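Local coordinates for phenylalanyl-tRNA synthetase beta chain (Pyrococcus horikoshii, PDB 2CXI), which is the beta subunit, here an N-terminal fragment with B3/4 and B5 regions, of the tetrameric enzyme that charges tRNA(Phe) with phenylalanine using ATP, at residues P2-V6 / L59-V65; K8-E12 / I21-E25; K32-D36 / F47-D53. All blocks are in the same frame, centred on the assembly; numbering follows the deposited sequence.

Interaction 1. Residues P2-V6 / L59-V65; sequences PKFDV and LWSAEGV
Pro2 sets the CG-CD side of its ring on the face of the Trp60 indole, the two side chains crossing at about a right angle. Its CG lies 3.6 Å from the centroid of the six-membered ring and 19° off the ring normal, a CH-pi contact, and CD of Pro2 shares the same face, 3.5 Å from CE2 of Trp60. The close packing continues at Phe4, whose ring is laid against the turn ahead of helix 62-72: Trp60 C sits over one face, and Phe4 CE2 comes within 3.6 Å of Ser61 N. A chi1 of 55° sets this ring between its own backbone N and carbonyl carbon and carries it across to the turn. At its rim, near the ring plane, CG2 of Val65 approaches CZ of Phe4 to 3.8 Å. The contact thins out at Val6, where CG1 reaches CB of Ala62 at 4.0 Å. Lys3, exposed and turned away from 59-65, lies on the solvent side, where its NZ has a long, weak ion pair with Asp36. The contact seats the first strand of the three-stranded antiparallel sheet on the start of helix 62-72, while helix 116-133 borders both segments and helix 8-15 packs against Val6 and Ala62.

Interaction 2. Residues K8-E12 / I21-E25; sequences KSDLE and IEEWE
Trp24 points its indole N-H straight at the carboxylate of Glu12, joining helices 8-15 and 21-30, two consecutive helices that pack beside the three-stranded antiparallel sheet. The short segments run at 67° to each other, and their axes come no closer than 13.2 Å, so long side chains bridge the distance. NE1 of Trp24 donates to OE2 of Glu12 at 2.9 Å with an N-H...O angle of 176°. The acceptor lies in the ring plane, but the donor meets the oxygen on its anti side and 32° out of the carboxylate plane. On the syn side of this oxygen comes NZ of Lys8, one helical turn earlier, in a salt bridge of 2.8 Å. Trp24 and Lys8 thus grip OE2 from its two sides and fix the rotation of the carboxylate, and Phe19 N is a third donor to the same atom. The lysine would probably help to stabilise the ionised carboxylate in this partly buried place. Lys8 leaves the backbone fully extended and bends only at its last torsion, which turns NZ to Glu12 while CE rests 3.8 Å from CD1 of Trp24. At the far end of the indole, CH2 of Trp24 meets CG of Leu11 at 3.7 Å. An alanine in place of Trp24 would probably open a gap beside Leu11 and leave Glu12 OE2 without its indole donor. Outside the pair, the rings of Phe19 and Phe47 meet Trp24 edge-to-face. Ile21 completes the contact from the start of its helix, its CD1 lying 4.0 Å from CE of Lys8.

Interaction 3. Residues K32-D36 / F47-D53; sequences KCELD and FKLDSKD
Lys32, with a left-handed backbone (phi 57°, psi 39°), offers its carbonyl to the N-H of Lys52 just where helix 21-30 gives way to an antiparallel beta hairpin, 33-41 with 44-51. It is the C-prime residue of the Schellman motif that ends the helix, and its bond to Lys52 N, 3.0 Å from Lys32 O, carries the ladder one step past the end of the second strand. The side chain, bent at chi3, brings NZ of Lys32 to OD2 of Asp53 at 2.7 Å, a salt bridge made on the anti side of that oxygen and 32° out of the carboxylate plane. OD1 of Asp53 is also held, by the backbone N of Asn55. This end of the hairpin lies near Asp331 and Asp341, predicted to bind magnesium together with the alpha subunit.

Along the strands, Cys33-Ser51 and Leu35-Leu49 are non-hydrogen-bonded pairs and Glu34-Asp50 is a hydrogen-bonded one. Asp50 N reaches Glu34 O at 2.9 Å in the carbonyl plane, and further on Asp36 N donates to Lys48 O. Cys33, Leu35 and Leu49 share the face turned to helix 21-30, where Val28 meets Leu49. Here SG of Cys33 lies 4.1 Å from CB of Leu49. The other face is polar, with Glu34 and Asp50 on it. Asp36 and Lys48 run side by side, pointing the same way, but NZ of Lys48 forms its salt bridge with OD1 of Asp5 in strand 3-7, the other neighbour of strand 44-51 in the sheet. CD2 of Leu35 rests on CB of Phe47 at 3.7 Å and on CD2 of Leu49 at 4.1 Å.

From the N terminus, strand 3-7 leads directly into helix 8-15, and interaction 2 closes the first, short loop by bringing helix 21-30 back to it. That helix runs on into the hairpin of interaction 3, which follows in series. Interaction 1 closes last and encloses both, returning the start of helix 62-72 to the first strand; none of the loops cross. The three-stranded antiparallel sheet, ordered 3-7, 44-51, 33-41, holds strands of interactions 1 and 3, which a probable hydrogen bond between Pro2 O and Ser51 N also joins. The helices of interaction 2 pack on this sheet, Leu11 and Ile21 on Phe47 of interaction 3 and Leu11 on Val6 of interaction 1.

Interaction 1. Residues P2-V6 / L59-V65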
loop_
_atom_site.group_PDB
_atom_site.type_symbol
_atom_site.label_atom_id
_atom_site.label_comp_id
_atom_site.label_asym_id
_atom_site.label_seq_id
_atom_site.Cartn_x
_atom_site.Cartn_y
_atom_site.Cartn_z
ATOM N N PRO A 2 32.059 -21.139 26.481
ATOM C CA PRO A 2 32.622 -21.507 25.165
ATOM C C PRO A 2 33.829 -20.657 24.791
ATOM O O PRO A 2 34.021 -19.584 25.364
ATOM C CB PRO A 2 31.470 -21.276 24.184
ATOM C CG PRO A 2 30.502 -20.416 24.900
ATOM C CD PRO A 2 30.683 -20.624 26.373
ATOM N N LYS A 3 34.637 -21.153 23.842
ATOM C CA LYS A 3 35.817 -20.449 23.375
ATOM C C LYS A 3 35.549 -19.671 22.083
ATOM O O LYS A 3 34.719 -20.085 21.254
ATOM C CB LYS A 3 36.969 -21.439 23.148
ATOM C CG LYS A 3 37.495 -22.063 24.465
ATOM C CD LYS A 3 38.663 -23.025 24.217
ATOM C CE LYS A 3 38.952 -23.819 25.477
ATOM N NZ LYS A 3 40.108 -24.768 25.277
ATOM N N PHE A 4 36.251 -18.552 21.904
ATOM C CA PHE A 4 36.072 -17.766 20.681
ATOM C C PHE A 4 37.279 -16.897 20.465
ATOM O O PHE A 4 37.928 -16.502 21.410
ATOM C CB PHE A 4 34.800 -16.898 20.739
ATOM C CG PHE A 4 34.735 -15.973 21.943
ATOM C CD1 PHE A 4 34.405 -16.467 23.195
ATOM C CD2 PHE A 4 34.987 -14.622 21.807
ATOM C CE1 PHE A 4 34.342 -15.616 24.317
ATOM C CE2 PHE A 4 34.894 -13.762 22.894
ATOM C CZ PHE A 4 34.576 -14.262 24.140
ATOM N N ASP A 5 37.549 -16.599 19.204
ATOM C CA ASP A 5 38.671 -15.794 18.829
ATOM C C ASP A 5 38.292 -14.328 18.683
ATOM O O ASP A 5 37.172 -13.994 18.278
ATOM C CB ASP A 5 39.212 -16.272 17.499
ATOM C CG ASP A 5 39.733 -17.689 17.551
ATOM O OD1 ASP A 5 40.044 -18.233 18.648
ATOM O OD2 ASP A 5 39.921 -18.304 16.502
ATOM N N VAL A 6 39.239 -13.461 19.030
ATOM C CA VAL A 6 39.071 -12.031 18.922
ATOM C C VAL A 6 40.386 -11.356 18.517
ATOM O O VAL A 6 41.509 -11.875 18.768
ATOM C CB VAL A 6 38.564 -11.380 20.236
ATOM C CG1 VAL A 6 37.125 -11.855 20.615
ATOM C CG2 VAL A 6 39.516 -11.646 21.400
ATOM N N LEU A 59 28.486 -12.420 26.680
ATOM C CA LEU A 59 29.909 -12.380 26.953
ATOM C C LEU A 59 30.708 -13.133 25.936
ATOM O O LEU A 59 31.916 -13.302 26.142
ATOM C CB LEU A 59 30.212 -12.948 28.363
ATOM C CG LEU A 59 30.297 -12.005 29.569
ATOM C CD1 LEU A 59 29.734 -10.636 29.308
ATOM C CD2 LEU A 59 29.753 -12.561 30.906
ATOM N N TRP A 60 30.087 -13.581 24.848
ATOM C CA TRP A 60 30.784 -14.455 23.894
ATOM C C TRP A 60 31.237 -13.802 22.620
ATOM O O TRP A 60 31.280 -14.466 21.565
ATOM C CB TRP A 60 29.941 -15.688 23.533
ATOM C CG TRP A 60 29.518 -16.499 24.665
ATOM C CD1 TRP A 60 30.015 -16.483 25.948
ATOM C CD2 TRP A 60 28.481 -17.471 24.649
ATOM N NE1 TRP A 60 29.330 -17.381 26.725
ATOM C CE2 TRP A 60 28.380 -18.000 25.948
ATOM C CE3 TRP A 60 27.600 -17.950 23.650
ATOM C CZ2 TRP A 60 27.446 -18.981 26.290
ATOM C CZ3 TRP A 60 26.671 -18.914 24.000
ATOM C CH2 TRP A 60 26.612 -19.422 25.311
ATOM N N SER A 61 31.559 -12.505 22.674
ATOM C CA SER A 61 32.149 -11.845 21.529
ATOM C C SER A 61 32.983 -10.672 21.996
ATOM O O SER A 61 32.873 -10.244 23.160
ATOM C CB SER A 61 31.043 -11.332 20.563
ATOM O OG SER A 61 30.368 -10.233 21.164
ATOM N N ALA A 62 33.726 -10.084 21.059
ATOM C CA ALA A 62 34.559 -8.894 21.364
ATOM C C ALA A 62 33.726 -7.766 21.944
ATOM O O ALA A 62 34.157 -7.048 22.866
ATOM C CB ALA A 62 35.268 -8.391 20.102
ATOM N N GLU A 63 32.521 -7.592 21.378
ATOM C CA GLU A 63 31.680 -6.465 21.803
ATOM C C GLU A 63 31.306 -6.614 23.278
ATOM O O GLU A 63 31.331 -5.637 24.044
ATOM C CB GLU A 63 30.401 -6.324 20.930
ATOM C CG GLU A 63 30.674 -6.133 19.436
ATOM C CD GLU A 63 30.867 -7.442 18.671
ATOM O OE1 GLU A 63 30.895 -8.534 19.274
ATOM O OE2 GLU A 63 30.972 -7.395 17.445
ATOM N N GLY A 64 30.902 -7.826 23.658
ATOM C CA GLY A 64 30.449 -8.100 25.023
ATOM C C GLY A 64 31.604 -8.059 26.027
ATOM O O GLY A 64 31.452 -7.580 27.159
ATOM N N VAL A 65 32.759 -8.559 25.590
ATOM C CA VAL A 65 33.986 -8.519 26.407
ATOM C C VAL A 65 34.460 -7.067 26.692
ATOM O O VAL A 65 34.756 -6.692 27.852
ATOM C CB VAL A 65 35.094 -9.353 25.731
ATOM C CG1 VAL A 65 36.458 -9.196 26.498
ATOM C CG2 VAL A 65 34.689 -10.798 25.687
#

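Interaction 2. Residues K8-E12 / I21-E25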
loop_
_atom_site.group_PDB
_atom_site.type_symbol
_atom_site.label_atom_id
_atom_site.label_comp_id
_atom_site.label_asym_id
_atom_site.label_seq_id
_atom_site.Cartn_x
_atom_site.Cartn_y
_atom_site.Cartn_z
ATOM N N LYS A 8 42.997 -8.337 19.089
ATOM C CA LYS A 8 43.420 -7.390 20.129
ATOM C C LYS A 8 43.074 -5.953 19.754
ATOM O O LYS A 8 42.625 -5.183 20.613
ATOM C CB LYS A 8 44.926 -7.487 20.425
ATOM C CG LYS A 8 45.447 -6.479 21.495
ATOM C CD LYS A 8 46.985 -6.755 21.711
ATOM C CE LYS A 8 47.607 -5.853 22.801
ATOM N NZ LYS A 8 47.722 -4.389 22.394
ATOM N N SER A 9 43.314 -5.576 18.499
ATOM C CA SER A 9 43.041 -4.178 18.086
ATOM C C SER A 9 41.507 -3.924 18.018
ATOM O O SER A 9 41.049 -2.795 18.265
ATOM C CB SER A 9 43.747 -3.830 16.753
ATOM O OG SER A 9 43.153 -4.550 15.677
ATOM N N ASP A 10 40.731 -4.961 17.715
ATOM C CA ASP A 10 39.250 -4.813 17.719
ATOM C C ASP A 10 38.791 -4.510 19.146
ATOM O O ASP A 10 38.045 -3.569 19.366
ATOM C CB ASP A 10 38.574 -6.052 17.149
ATOM C CG ASP A 10 37.067 -5.901 16.987
ATOM O OD1 ASP A 10 36.619 -4.818 16.577
ATOM O OD2 ASP A 10 36.261 -6.844 17.199
ATOM N N LEU A 11 39.258 -5.289 20.140
ATOM C CA LEU A 11 38.922 -5.026 21.543
ATOM C C LEU A 11 39.297 -3.618 21.990
ATOM O O LEU A 11 38.488 -2.900 22.631
ATOM C CB LEU A 11 39.693 -6.022 22.420
ATOM C CG LEU A 11 39.177 -7.380 22.910
ATOM C CD1 LEU A 11 37.692 -7.753 22.894
ATOM C CD2 LEU A 11 40.149 -8.549 22.715
ATOM N N GLU A 12 40.518 -3.203 21.651
ATOM C CA GLU A 12 41.031 -1.899 22.041
ATOM C C GLU A 12 40.282 -0.708 21.391
ATOM O O GLU A 12 40.058 0.295 22.071
ATOM C CB GLU A 12 42.560 -1.831 21.820
ATOM C CG GLU A 12 43.231 -2.827 22.785
ATOM C CD GLU A 12 44.731 -2.994 22.636
ATOM O OE1 GLU A 12 45.299 -2.682 21.555
ATOM O OE2 GLU A 12 45.352 -3.447 23.649
ATOM N N ILE A 21 50.129 -6.852 26.796
ATOM C CA ILE A 21 49.754 -8.242 26.996
ATOM C C ILE A 21 49.698 -8.594 28.494
ATOM O O ILE A 21 48.778 -9.289 28.958
ATOM C CB ILE A 21 50.712 -9.191 26.234
ATOM C CG1 ILE A 21 50.600 -8.972 24.708
ATOM C CG2 ILE A 21 50.431 -10.639 26.638
ATOM C CD1 ILE A 21 49.190 -9.263 24.111
ATOM N N GLU A 22 50.654 -8.075 29.258
ATOM C CA GLU A 22 50.667 -8.330 30.697
ATOM C C GLU A 22 49.413 -7.745 31.392
ATOM O O GLU A 22 48.846 -8.376 32.275
ATOM C CB GLU A 22 51.971 -7.817 31.350
ATOM C CG GLU A 22 51.955 -7.918 32.871
ATOM C CD GLU A 22 53.308 -7.604 33.528
ATOM O OE1 GLU A 22 54.306 -7.465 32.816
ATOM O OE2 GLU A 22 53.339 -7.484 34.751
ATOM N N GLU A 23 48.972 -6.562 30.980
ATOM C CA GLU A 23 47.719 -5.968 31.504
ATOM C C GLU A 23 46.455 -6.742 31.040
ATOM O O GLU A 23 45.483 -6.877 31.803
ATOM C CB GLU A 23 47.614 -4.513 31.081
ATOM C CG GLU A 23 48.612 -3.596 31.812
ATOM C CD GLU A 23 48.644 -2.181 31.274
ATOM O OE1 GLU A 23 48.508 -2.005 30.059
ATOM O OE2 GLU A 23 48.846 -1.246 32.090
ATOM N N TRP A 24 46.502 -7.261 29.815
ATOM C CA TRP A 24 45.408 -8.077 29.232
ATOM C C TRP A 24 45.098 -9.320 30.055
ATOM O O TRP A 24 43.960 -9.783 30.107
ATOM C CB TRP A 24 45.676 -8.412 27.753
ATOM C CG TRP A 24 45.025 -7.365 26.824
ATOM C CD1 TRP A 24 45.648 -6.401 26.068
ATOM C CD2 TRP A 24 43.619 -7.177 26.624
ATOM N NE1 TRP A 24 44.713 -5.641 25.389
ATOM C CE2 TRP A 24 43.455 -6.069 25.743
ATOM C CE3 TRP A 24 42.468 -7.789 27.160
ATOM C CZ2 TRP A 24 42.192 -5.606 25.335
ATOM C CZ3 TRP A 24 41.200 -7.340 26.743
ATOM C CH2 TRP A 24 41.083 -6.239 25.850
ATOM N N GLU A 25 46.123 -9.808 30.743
ATOM C CA GLU A 25 45.987 -10.966 31.617
ATOM C C GLU A 25 45.002 -10.665 32.703
ATOM O O GLU A 25 44.226 -11.534 33.037
ATOM C CB GLU A 25 47.328 -11.324 32.277
ATOM C CG GLU A 25 48.361 -11.801 31.275
ATOM C CD GLU A 25 48.192 -13.248 30.871
ATOM O OE1 GLU A 25 47.415 -13.991 31.500
ATOM O OE2 GLU A 25 48.845 -13.639 29.897
#

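Interaction 3. Residues K32-D36 / F47-D53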
loop_
_atom_site.group_PDB
_atom_site.type_symbol
_atom_site.label_atom_id
_atom_site.label_comp_id
_atom_site.label_asym_id
_atom_site.label_seq_id
_atom_site.Cartn_x
_atom_site.Cartn_y
_atom_site.Cartn_z
ATOM N N LYS A 32 34.888 -12.235 32.646
ATOM C CA LYS A 32 34.582 -13.627 33.027
ATOM C C LYS A 32 35.137 -14.621 32.007
ATOM O O LYS A 32 34.524 -15.645 31.697
ATOM C CB LYS A 32 33.077 -13.849 33.267
ATOM C CG LYS A 32 32.397 -12.753 34.113
ATOM C CD LYS A 32 30.932 -13.131 34.438
ATOM C CE LYS A 32 30.868 -14.350 35.339
ATOM N NZ LYS A 32 29.444 -14.601 35.717
ATOM N N CYS A 33 36.325 -14.333 31.500
ATOM C CA CYS A 33 36.990 -15.343 30.722
ATOM C C CYS A 33 38.477 -15.464 30.984
ATOM O O CYS A 33 39.052 -14.678 31.737
ATOM C CB CYS A 33 36.688 -15.216 29.251
ATOM S SG CYS A 33 37.101 -13.636 28.592
ATOM N N GLU A 34 39.065 -16.483 30.370
ATOM C CA GLU A 34 40.490 -16.751 30.512
ATOM C C GLU A 34 41.168 -16.631 29.159
ATOM O O GLU A 34 40.550 -16.869 28.117
ATOM C CB GLU A 34 40.700 -18.169 31.065
ATOM C CG GLU A 34 40.087 -18.387 32.432
ATOM C CD GLU A 34 41.021 -18.058 33.587
ATOM O OE1 GLU A 34 42.245 -17.826 33.368
ATOM O OE2 GLU A 34 40.511 -18.022 34.744
ATOM N N LEU A 35 42.426 -16.216 29.187
ATOM C CA LEU A 35 43.210 -16.138 27.993
ATOM C C LEU A 35 43.731 -17.517 27.624
ATOM O O LEU A 35 44.715 -18.010 28.209
ATOM C CB LEU A 35 44.392 -15.185 28.230
ATOM C CG LEU A 35 44.622 -13.993 27.315
ATOM C CD1 LEU A 35 46.008 -13.365 27.598
ATOM C CD2 LEU A 35 44.374 -14.274 25.803
ATOM N N ASP A 36 43.059 -18.160 26.667
ATOM C CA ASP A 36 43.428 -19.512 26.267
ATOM C C ASP A 36 44.633 -19.553 25.337
ATOM O O ASP A 36 45.413 -20.520 25.374
ATOM C CB ASP A 36 42.246 -20.217 25.594
ATOM C CG ASP A 36 42.426 -21.711 25.532
ATOM O OD1 ASP A 36 42.667 -22.313 26.603
ATOM O OD2 ASP A 36 42.370 -22.355 24.459
ATOM N N PHE A 47 43.624 -13.139 20.274
ATOM C CA PHE A 47 43.422 -13.948 21.464
ATOM C C PHE A 47 42.373 -15.034 21.179
ATOM O O PHE A 47 41.389 -14.803 20.433
ATOM C CB PHE A 47 42.893 -13.099 22.640
ATOM C CG PHE A 47 43.676 -11.864 22.959
ATOM C CD1 PHE A 47 45.064 -11.780 22.756
ATOM C CD2 PHE A 47 43.024 -10.796 23.612
ATOM C CE1 PHE A 47 45.761 -10.640 23.118
ATOM C CE2 PHE A 47 43.725 -9.653 24.004
ATOM C CZ PHE A 47 45.092 -9.567 23.763
ATOM N N LYS A 48 42.578 -16.212 21.759
ATOM C CA LYS A 48 41.474 -17.127 21.974
ATOM C C LYS A 48 41.032 -16.979 23.442
ATOM O O LYS A 48 41.826 -17.154 24.382
ATOM C CB LYS A 48 41.825 -18.577 21.664
ATOM C CG LYS A 48 40.590 -19.517 21.834
ATOM C CD LYS A 48 40.911 -20.958 21.435
ATOM C CE LYS A 48 41.565 -21.028 20.043
ATOM N NZ LYS A 48 40.570 -20.846 18.933
ATOM N N LEU A 49 39.766 -16.610 23.617
ATOM C CA LEU A 49 39.186 -16.434 24.929
ATOM C C LEU A 49 38.320 -17.638 25.280
ATOM O O LEU A 49 37.716 -18.264 24.402
ATOM C CB LEU A 49 38.381 -15.125 24.983
ATOM C CG LEU A 49 39.116 -13.826 24.633
ATOM C CD1 LEU A 49 38.192 -12.614 24.723
ATOM C CD2 LEU A 49 40.306 -13.652 25.629
ATOM N N ASP A 50 38.317 -17.985 26.563
ATOM C CA ASP A 50 37.540 -19.110 27.038
ATOM C C ASP A 50 36.510 -18.522 27.971
ATOM O O ASP A 50 36.845 -18.044 29.063
ATOM C CB ASP A 50 38.453 -20.082 27.772
ATOM C CG ASP A 50 37.736 -21.336 28.284
ATOM O OD1 ASP A 50 36.511 -21.506 28.117
ATOM O OD2 ASP A 50 38.400 -22.223 28.886
ATOM N N SER A 51 35.259 -18.529 27.525
ATOM C CA SER A 51 34.197 -17.901 28.318
ATOM C C SER A 51 33.682 -18.832 29.354
ATOM O O SER A 51 33.159 -19.921 29.068
ATOM C CB SER A 51 33.024 -17.378 27.501
ATOM O OG SER A 51 32.073 -16.820 28.412
ATOM N N LYS A 52 33.848 -18.377 30.582
ATOM C CA LYS A 52 33.607 -19.200 31.722
ATOM C C LYS A 52 32.115 -19.230 32.060
ATOM O O LYS A 52 31.666 -20.129 32.736
ATOM C CB LYS A 52 34.482 -18.717 32.887
ATOM C CG LYS A 52 35.996 -18.896 32.607
ATOM C CD LYS A 52 36.307 -20.322 32.102
ATOM C CE LYS A 52 37.815 -20.584 31.904
ATOM N NZ LYS A 52 38.611 -20.728 33.176
ATOM N N ASP A 53 31.345 -18.269 31.571
ATOM C CA ASP A 53 29.912 -18.225 31.922
ATOM C C ASP A 53 29.006 -18.784 30.791
ATOM O O ASP A 53 28.676 -18.104 29.799
ATOM C CB ASP A 53 29.553 -16.805 32.393
ATOM C CG ASP A 53 28.189 -16.718 33.049
ATOM O OD1 ASP A 53 27.332 -17.607 32.832
ATOM O OD2 ASP A 53 27.884 -15.758 33.782
#